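PDB 2DGJ: hypothetical protein ebhA from Staphylococcus aureus, which probably mediates adhesion of the bacterial cell to extracellular matrix, as part of a giant cell wall-associated protein whose helix-bundle repeats form a long rod. Local coordinates for residues L149-S154 against A195-A200; T160-A165 against N188-A193. All coordinates share one frame; numbering follows the deposited sequence.

From the N terminus, the chain turns at 149-154 out of one helix and into helix 153-170, which supplies residues 160-165. It then runs back through helix 180-194, home of 188-193, and reaches 195-200, the turn into helix 199-215. Interaction 2 therefore closes the shorter loop, an antiparallel hairpin of two helices, and lies wholly within the longer loop that interaction 1 closes; the two do not cross. They lie about 13 Å apart, centre to centre. The pair illustrates two kinds of contact within a helix bundle: alanine and valine packing along the helices of the FIVAR region, and polar bonding between the turns that lead into helices 153-170 and 199-215.

Interaction 1: residues L149-S154 against A195-A200; sequences LDADES and AALNGA
The backbones of A151 and G199 come together with their CA atoms 3.9 Å apart, where two interhelical turns of a rod built from three-helix bundles lie against each other. Both turns lead into helices, 153-170 and 199-215, and D152 and N198 hold the N-cap positions without capping through their side chains. Instead these two residues bind each other. N198 OD1 accepts a hydrogen bond from the backbone N of D152 at 3.0 Å, nearly straight (163°). N198 CG lies between its own backbone N and carbonyl carbon (chi1 61°), a rotation that carries the amide across to the other turn. Beside this bond, A151 CB, also close to N198 OD1, touches L197 CD1 at 3.9 Å. Having no side chain, G199 lets the turns come this close, since a CB would sit tight against D150 and A151; its CA makes a CH...O contact to D150 O at 3.3 Å. N202 ND2 donates to D150 O and D152 OD1, while D150 OD2 accepts hydrogen bonds from Q146 NE2 and V238 N. The asparagine's second bond, N198 ND2 to D152 OD2, is 2.6 Å long and meets the oxygen from above the carboxylate plane, with carboxylate and amide planes 68° apart.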
loop_
_atom_site.group_PDB
_atom_site.type_symbol
_atom_site.label_atom_id
_atom_site.label_comp_id
_atom_site.label_asym_id
_atom_site.label_seq_id
_atom_site.Cartn_x
_atom_site.Cartn_y
_atom_site.Cartn_z
ATOM N N LEU A 149 4.949 -45.423 -10.352
ATOM C CA LEU A 149 5.494 -46.520 -11.139
ATOM C C LEU A 149 4.485 -47.204 -12.055
ATOM O O LEU A 149 4.758 -47.398 -13.237
ATOM C CB LEU A 149 6.132 -47.556 -10.212
ATOM C CG LEU A 149 7.657 -47.526 -10.032
ATOM C CD1 LEU A 149 8.243 -46.194 -10.469
ATOM C CD2 LEU A 149 7.987 -47.804 -8.578
ATOM N N ASP A 150 3.322 -47.570 -11.518
ATOM C CA ASP A 150 2.306 -48.233 -12.331
ATOM C C ASP A 150 1.321 -47.263 -12.970
ATOM O O ASP A 150 0.248 -47.663 -13.417
ATOM C CB ASP A 150 1.533 -49.274 -11.509
ATOM C CG ASP A 150 2.352 -50.519 -11.228
ATOM O OD1 ASP A 150 3.318 -50.768 -11.977
ATOM O OD2 ASP A 150 2.027 -51.258 -10.275
ATOM N N ALA A 151 1.688 -45.991 -13.012
ATOM C CA ALA A 151 0.827 -44.982 -13.617
ATOM C C ALA A 151 0.999 -45.087 -15.124
ATOM O O ALA A 151 2.055 -45.516 -15.591
ATOM C CB ALA A 151 1.238 -43.596 -13.139
ATOM N N ASP A 152 -0.027 -44.712 -15.888
ATOM C CA ASP A 152 0.082 -44.761 -17.341
ATOM C C ASP A 152 1.368 -44.028 -17.730
ATOM O O ASP A 152 1.677 -42.966 -17.184
ATOM C CB ASP A 152 -1.125 -44.085 -17.995
ATOM C CG ASP A 152 -2.438 -44.744 -17.617
ATOM O OD1 ASP A 152 -2.497 -45.990 -17.638
ATOM O OD2 ASP A 152 -3.412 -44.023 -17.306
ATOM N N GLU A 153 2.118 -44.591 -18.667
ATOM C CA GLU A 153 3.368 -43.982 -19.091
ATOM C C GLU A 153 3.263 -42.492 -19.400
ATOM O O GLU A 153 4.163 -41.728 -19.055
ATOM C CB GLU A 153 3.940 -44.720 -20.305
ATOM C CG GLU A 153 5.101 -43.986 -20.962
ATOM C CD GLU A 153 5.877 -44.847 -21.938
ATOM O OE1 GLU A 153 5.259 -45.651 -22.670
ATOM O OE2 GLU A 153 7.117 -44.709 -21.979
ATOM N N SER A 154 2.180 -42.077 -20.051
ATOM C CA SER A 154 2.015 -40.666 -20.390
ATOM C C SER A 154 1.915 -39.837 -19.120
ATOM O O SER A 154 2.411 -38.711 -19.065
ATOM C CB SER A 154 0.762 -40.444 -21.240
ATOM O OG SER A 154 -0.404 -40.460 -20.436
ATOM N N ALA A 195 -1.312 -35.343 -9.162
ATOM C CA ALA A 195 -2.648 -35.786 -8.786
ATOM C C ALA A 195 -3.225 -36.678 -9.870
ATOM O O ALA A 195 -4.276 -37.291 -9.683
ATOM C CB ALA A 195 -3.557 -34.586 -8.567
ATOM N N ALA A 196 -2.534 -36.744 -11.007
ATOM C CA ALA A 196 -2.977 -37.554 -12.131
ATOM C C ALA A 196 -2.458 -38.994 -12.055
ATOM O O ALA A 196 -3.094 -39.906 -12.590
ATOM C CB ALA A 196 -2.539 -36.900 -13.443
ATOM N N LEU A 197 -1.308 -39.195 -11.406
ATOM C CA LEU A 197 -0.734 -40.538 -11.271
ATOM C C LEU A 197 -1.840 -41.512 -10.892
ATOM O O LEU A 197 -2.539 -41.294 -9.913
ATOM C CB LEU A 197 0.366 -40.554 -10.202
ATOM C CG LEU A 197 1.796 -40.147 -10.581
ATOM C CD1 LEU A 197 1.925 -39.914 -12.085
ATOM C CD2 LEU A 197 2.172 -38.899 -9.809
ATOM N N ASN A 198 -1.990 -42.589 -11.657
ATOM C CA ASN A 198 -3.064 -43.548 -11.406
ATOM C C ASN A 198 -2.625 -44.999 -11.210
ATOM O O ASN A 198 -3.405 -45.927 -11.448
ATOM C CB ASN A 198 -4.083 -43.471 -12.554
ATOM C CG ASN A 198 -3.472 -43.815 -13.902
ATOM O OD1 ASN A 198 -2.266 -43.663 -14.112
ATOM N ND2 ASN A 198 -4.311 -44.268 -14.832
ATOM N N GLY A 199 -1.388 -45.195 -10.770
ATOM C CA GLY A 199 -0.906 -46.547 -10.552
ATOM C C GLY A 199 -1.817 -47.308 -9.608
ATOM O O GLY A 199 -2.063 -48.501 -9.793
ATOM N N ALA A 200 -2.321 -46.618 -8.590
ATOM C CA ALA A 200 -3.210 -47.228 -7.608
ATOM C C ALA A 200 -4.455 -47.776 -8.290
ATOM O O ALA A 200 -4.888 -48.896 -8.009
ATOM C CB ALA A 200 -3.594 -46.203 -6.560
#

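Interaction 2: residues T160-A165 against N188-A193; sequences TQAVTA and NAVTRA
The methyl group of A162 lies over the backbone of the facing helix, its CB 3.7 Å from both the carbonyl O of A189 and the N of V190. This is close antiparallel helix packing made possible by small residues: the axes of 160-165 and 188-193 approach to 8.4 Å at an angle of 154° between their directions, and the CA atoms of A162 and V190 are just 5.0 Å apart. Around the A162 methyl stand three side chains of the other helix. A189 CB and V190 CG2 each lie 4.0 Å from A162 CB, and A193, one helical turn beyond A189, adds its CB at 4.3 Å. The methyl rests on the peptide backbone between these three side chains. V190 is turned with CG1 anti to the backbone N (chi1 179°), which leaves CG2 as the branch that rests against the carbonyl of A162. CG1 instead meets CG1 of V163 at 4.5 Å, a looser touch that widens the apolar seam beside the alanine. Helices 153-170 and 180-194 are thus joined as neighbours within the FIVAR region, while helix 27-46 of the second subunit covers the face of 188-193 that carries N188, T191 and R192: N188 and T191 hydrogen-bond to Q35 of that neighbouring chain, and N188 and R192 pack on its A38.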
loop_
_atom_site.group_PDB
_atom_site.type_symbol
_atom_site.label_atom_id
_atom_site.label_comp_id
_atom_site.label_asym_id
_atom_site.label_seq_id
_atom_site.Cartn_x
_atom_site.Cartn_y
_atom_site.Cartn_z
ATOM N N THR A 160 7.305 -36.352 -14.384
ATOM C CA THR A 160 8.754 -36.198 -14.444
ATOM C C THR A 160 9.117 -34.878 -15.118
ATOM O O THR A 160 10.069 -34.209 -14.726
ATOM C CB THR A 160 9.401 -37.356 -15.231
ATOM O OG1 THR A 160 9.316 -38.563 -14.460
ATOM C CG2 THR A 160 10.869 -37.042 -15.543
ATOM N N GLN A 161 8.348 -34.513 -16.135
ATOM C CA GLN A 161 8.587 -33.282 -16.873
ATOM C C GLN A 161 8.320 -32.087 -15.963
ATOM O O GLN A 161 9.173 -31.205 -15.810
ATOM C CB GLN A 161 7.674 -33.232 -18.098
ATOM C CG GLN A 161 8.075 -32.188 -19.137
ATOM C CD GLN A 161 7.233 -32.279 -20.402
ATOM O OE1 GLN A 161 7.485 -31.573 -21.374
ATOM N NE2 GLN A 161 6.228 -33.154 -20.393
ATOM N N ALA A 162 7.135 -32.071 -15.358
ATOM C CA ALA A 162 6.741 -30.991 -14.461
ATOM C C ALA A 162 7.809 -30.699 -13.412
ATOM O O ALA A 162 8.232 -29.557 -13.254
ATOM C CB ALA A 162 5.433 -31.337 -13.775
ATOM N N VAL A 163 8.244 -31.733 -12.695
ATOM C CA VAL A 163 9.264 -31.575 -11.660
ATOM C C VAL A 163 10.587 -31.099 -12.258
ATOM O O VAL A 163 11.277 -30.263 -11.675
ATOM C CB VAL A 163 9.496 -32.897 -10.891
ATOM C CG1 VAL A 163 8.212 -33.341 -10.212
ATOM C CG2 VAL A 163 9.971 -33.977 -11.839
ATOM N N THR A 164 10.934 -31.632 -13.427
ATOM C CA THR A 164 12.170 -31.244 -14.099
ATOM C C THR A 164 12.173 -29.743 -14.320
ATOM O O THR A 164 13.146 -29.065 -13.996
ATOM C CB THR A 164 12.313 -31.944 -15.460
ATOM O OG1 THR A 164 12.435 -33.354 -15.246
ATOM C CG2 THR A 164 13.548 -31.423 -16.221
ATOM N N ALA A 165 11.080 -29.232 -14.876
ATOM C CA ALA A 165 10.946 -27.804 -15.135
ATOM C C ALA A 165 11.013 -27.055 -13.803
ATOM O O ALA A 165 11.745 -26.070 -13.660
ATOM C CB ALA A 165 9.618 -27.526 -15.840
ATOM N N ASN A 188 1.299 -25.306 -10.892
ATOM C CA ASN A 188 0.108 -26.008 -11.345
ATOM C C ASN A 188 0.488 -27.282 -12.087
ATOM O O ASN A 188 -0.178 -28.306 -11.947
ATOM C CB ASN A 188 -0.725 -25.110 -12.258
ATOM C CG ASN A 188 -1.620 -24.164 -11.486
ATOM O OD1 ASN A 188 -2.595 -24.588 -10.863
ATOM N ND2 ASN A 188 -1.292 -22.878 -11.515
ATOM N N ALA A 189 1.564 -27.209 -12.865
ATOM C CA ALA A 189 2.040 -28.349 -13.645
ATOM C C ALA A 189 2.335 -29.533 -12.743
ATOM O O ALA A 189 1.880 -30.642 -13.003
ATOM C CB ALA A 189 3.296 -27.970 -14.439
ATOM N N VAL A 190 3.096 -29.288 -11.682
ATOM C CA VAL A 190 3.452 -30.337 -10.732
ATOM C C VAL A 190 2.217 -30.894 -10.027
ATOM O O VAL A 190 2.007 -32.106 -9.988
ATOM C CB VAL A 190 4.428 -29.809 -9.657
ATOM C CG1 VAL A 190 4.766 -30.914 -8.666
ATOM C CG2 VAL A 190 5.688 -29.295 -10.310
ATOM N N THR A 191 1.407 -29.995 -9.474
ATOM C CA THR A 191 0.196 -30.363 -8.754
ATOM C C THR A 191 -0.747 -31.249 -9.564
ATOM O O THR A 191 -1.134 -32.323 -9.116
ATOM C CB THR A 191 -0.583 -29.111 -8.305
ATOM O OG1 THR A 191 0.238 -28.314 -7.440
ATOM C CG2 THR A 191 -1.842 -29.521 -7.561
ATOM N N ARG A 192 -1.123 -30.796 -10.754
ATOM C CA ARG A 192 -2.033 -31.564 -11.596
ATOM C C ARG A 192 -1.437 -32.861 -12.150
ATOM O O ARG A 192 -2.135 -33.873 -12.268
ATOM C CB ARG A 192 -2.557 -30.673 -12.728
ATOM C CG ARG A 192 -3.514 -29.617 -12.186
ATOM C CD ARG A 192 -4.077 -28.657 -13.224
ATOM N NE ARG A 192 -5.108 -27.819 -12.610
ATOM C CZ ARG A 192 -5.638 -26.731 -13.163
ATOM N NH1 ARG A 192 -5.230 -26.317 -14.355
ATOM N NH2 ARG A 192 -6.575 -26.047 -12.511
ATOM N N ALA A 193 -0.149 -32.840 -12.473
ATOM C CA ALA A 193 0.509 -34.032 -12.998
ATOM C C ALA A 193 0.604 -35.100 -11.917
ATOM O O ALA A 193 0.391 -36.280 -12.177
ATOM C CB ALA A 193 1.898 -33.689 -13.503
#